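Local coordinates for protein precorrin-6Y C5,15-methyltransferase (Corynebacterium diphtheriae, PDB 3HM2) that probably transfers methyl groups from S-adenosylmethionine in cobalamin biosynthesis, the chain being the C-terminal methyltransferase domain of a longer protein, at residues Trp43-Pro48 and Ile70-Ser75. Numbering follows the deposited sequence.
Sequences WLRSTP and INLGVS
R45, just past the end of helix 38-44, reaches across V74 and L72, and no hydrogen bond joins the two segments. R45 CB lies 4.0 Å from V74 CG2. The next atom is closer: R45 CG sits 3.5 Å from V74 CG2, and the two side chains cross at about a right angle. The chain then bends at chi2 (-123°) and chi3 (-42°), which turns it from V74 to L72. R45 CD is 3.9 Å from L72 CD2. R45 NE is 3.5 Å from L72 CD2 and 3.8 Å from L72 CD1. L72 CD1 lies at the guanidinium edge, in its plane; L72 CD2 approaches obliquely. NE is buried here without a polar partner in the model. At the tip, NH2 makes a salt bridge to E42, in the last turn of that helix. The domain has an AdoMet-methyltransferase fold of Rossmann type, and this contact joins the ends of two successive helices, 38-44 and 59-70, well away from the annotated metal sites. The second helix ends in a Schellman motif. G73 is its C' residue, with positive phi, and G73 N donates a hydrogen bond to I70 O, modelled rather short. V74 follows directly and turns its side chain toward L44; the two are apolar, but the modelled approach is too close to be trusted. L44 also packs on T50 and A52 of strand 50-55, and its carbonyl O accepts a hydrogen bond from R77 NH1.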
loop_
_atom_site.group_PDB
_atom_site.type_symbol
_atom_site.label_atom_id
_atom_site.label_comp_id
_atom_site.label_asym_id
_atom_site.label_seq_id
_atom_site.Cartn_x
_atom_site.Cartn_y
_atom_site.Cartn_z
ATOM N N TRP A 43 11.722 8.965 -23.824
ATOM C CA TRP A 43 12.543 10.125 -23.546
ATOM C C TRP A 43 12.730 10.881 -24.856
ATOM O O TRP A 43 12.555 12.088 -24.909
ATOM C CB TRP A 43 13.884 9.640 -22.965
ATOM C CG TRP A 43 15.061 10.638 -22.976
ATOM C CD1 TRP A 43 15.799 11.040 -24.068
ATOM C CD2 TRP A 43 15.655 11.302 -21.836
ATOM N NE1 TRP A 43 16.785 11.925 -23.682
ATOM C CE2 TRP A 43 16.717 12.103 -22.323
ATOM C CE3 TRP A 43 15.383 11.308 -20.461
ATOM C CZ2 TRP A 43 17.502 12.895 -21.479
ATOM C CZ3 TRP A 43 16.164 12.099 -19.631
ATOM C CH2 TRP A 43 17.207 12.878 -20.141
ATOM N N LEU A 44 13.059 10.167 -25.927
ATOM C CA LEU A 44 13.317 10.812 -27.212
ATOM C C LEU A 44 12.023 11.271 -27.833
ATOM O O LEU A 44 11.951 12.364 -28.407
ATOM C CB LEU A 44 14.006 9.858 -28.182
ATOM C CG LEU A 44 15.487 9.505 -28.094
ATOM C CD1 LEU A 44 15.877 8.919 -29.418
ATOM C CD2 LEU A 44 16.421 10.687 -27.730
ATOM N N ARG A 45 11.003 10.423 -27.716
ATOM C CA ARG A 45 9.727 10.685 -28.348
ATOM C C ARG A 45 8.795 11.456 -27.427
ATOM O O ARG A 45 7.585 11.260 -27.466
ATOM C CB ARG A 45 9.053 9.384 -28.782
ATOM C CG ARG A 45 8.534 9.434 -30.218
ATOM C CD ARG A 45 7.040 9.136 -30.310
ATOM N NE ARG A 45 6.609 8.036 -29.444
ATOM C CZ ARG A 45 5.770 8.164 -28.416
ATOM N NH1 ARG A 45 5.254 9.347 -28.096
ATOM N NH2 ARG A 45 5.437 7.097 -27.701
ATOM N N SER A 46 9.365 12.329 -26.601
ATOM C CA SER A 46 8.573 13.176 -25.717
ATOM C C SER A 46 9.134 14.593 -25.664
ATOM O O SER A 46 8.491 15.507 -25.150
ATOM C CB SER A 46 8.520 12.578 -24.310
ATOM O OG SER A 46 9.682 12.911 -23.569
ATOM N N THR A 47 10.338 14.768 -26.200
ATOM C CA THR A 47 11.018 16.056 -26.150
ATOM C C THR A 47 11.886 16.269 -27.386
ATOM O O THR A 47 12.926 15.629 -27.545
ATOM C CB THR A 47 11.895 16.183 -24.891
ATOM O OG1 THR A 47 11.206 15.624 -23.766
ATOM C CG2 THR A 47 12.215 17.644 -24.610
ATOM N N PRO A 48 11.453 17.172 -28.260
ATOM C CA PRO A 48 12.290 17.633 -29.372
ATOM C C PRO A 48 13.720 17.913 -28.926
ATOM O O PRO A 48 13.941 18.347 -27.795
ATOM C CB PRO A 48 11.608 18.934 -29.802
ATOM C CG PRO A 48 10.944 19.429 -28.566
ATOM C CD PRO A 48 10.496 18.204 -27.822
ATOM N N ILE A 70 13.494 3.833 -35.070
ATOM C CA ILE A 70 13.104 4.140 -36.442
ATOM C C ILE A 70 11.592 4.299 -36.562
ATOM O O ILE A 70 11.100 5.356 -36.956
ATOM C CB ILE A 70 13.575 3.048 -37.419
ATOM C CG1 ILE A 70 15.100 3.065 -37.546
ATOM C CG2 ILE A 70 12.921 3.233 -38.780
ATOM C CD1 ILE A 70 15.657 1.934 -38.381
ATOM N N ASN A 71 10.861 3.243 -36.221
ATOM C CA ASN A 71 9.416 3.219 -36.410
ATOM C C ASN A 71 8.710 4.296 -35.594
ATOM O O ASN A 71 7.489 4.440 -35.662
ATOM C CB ASN A 71 8.853 1.840 -36.058
ATOM C CG ASN A 71 9.491 0.726 -36.865
ATOM O OD1 ASN A 71 10.371 0.969 -37.690
ATOM N ND2 ASN A 71 9.048 -0.504 -36.631
ATOM N N LEU A 72 9.486 5.052 -34.824
ATOM C CA LEU A 72 8.966 6.220 -34.124
ATOM C C LEU A 72 9.667 7.494 -34.582
ATOM O O LEU A 72 9.653 8.508 -33.885
ATOM C CB LEU A 72 9.120 6.052 -32.611
ATOM C CG LEU A 72 8.124 5.111 -31.929
ATOM C CD1 LEU A 72 8.499 4.896 -30.471
ATOM C CD2 LEU A 72 6.707 5.651 -32.048
ATOM N N GLY A 73 10.279 7.435 -35.761
ATOM C CA GLY A 73 11.002 8.571 -36.302
ATOM C C GLY A 73 12.036 9.113 -35.335
ATOM O O GLY A 73 12.487 10.252 -35.467
ATOM N N VAL A 74 12.415 8.295 -34.359
ATOM C CA VAL A 74 13.479 8.651 -33.428
ATOM C C VAL A 74 14.740 7.837 -33.696
ATOM O O VAL A 74 15.487 7.510 -32.773
ATOM C CB VAL A 74 13.044 8.441 -31.966
ATOM C CG1 VAL A 74 13.813 9.376 -31.045
ATOM C CG2 VAL A 74 11.545 8.653 -31.823
ATOM N N SER A 75 14.971 7.512 -34.964
ATOM C CA SER A 75 16.175 6.758 -35.364
ATOM C C SER A 75 17.492 7.573 -35.319
ATOM O O SER A 75 18.585 7.021 -35.151
ATOM C CB SER A 75 15.960 6.175 -36.774
ATOM O OG SER A 75 15.091 6.995 -37.558
#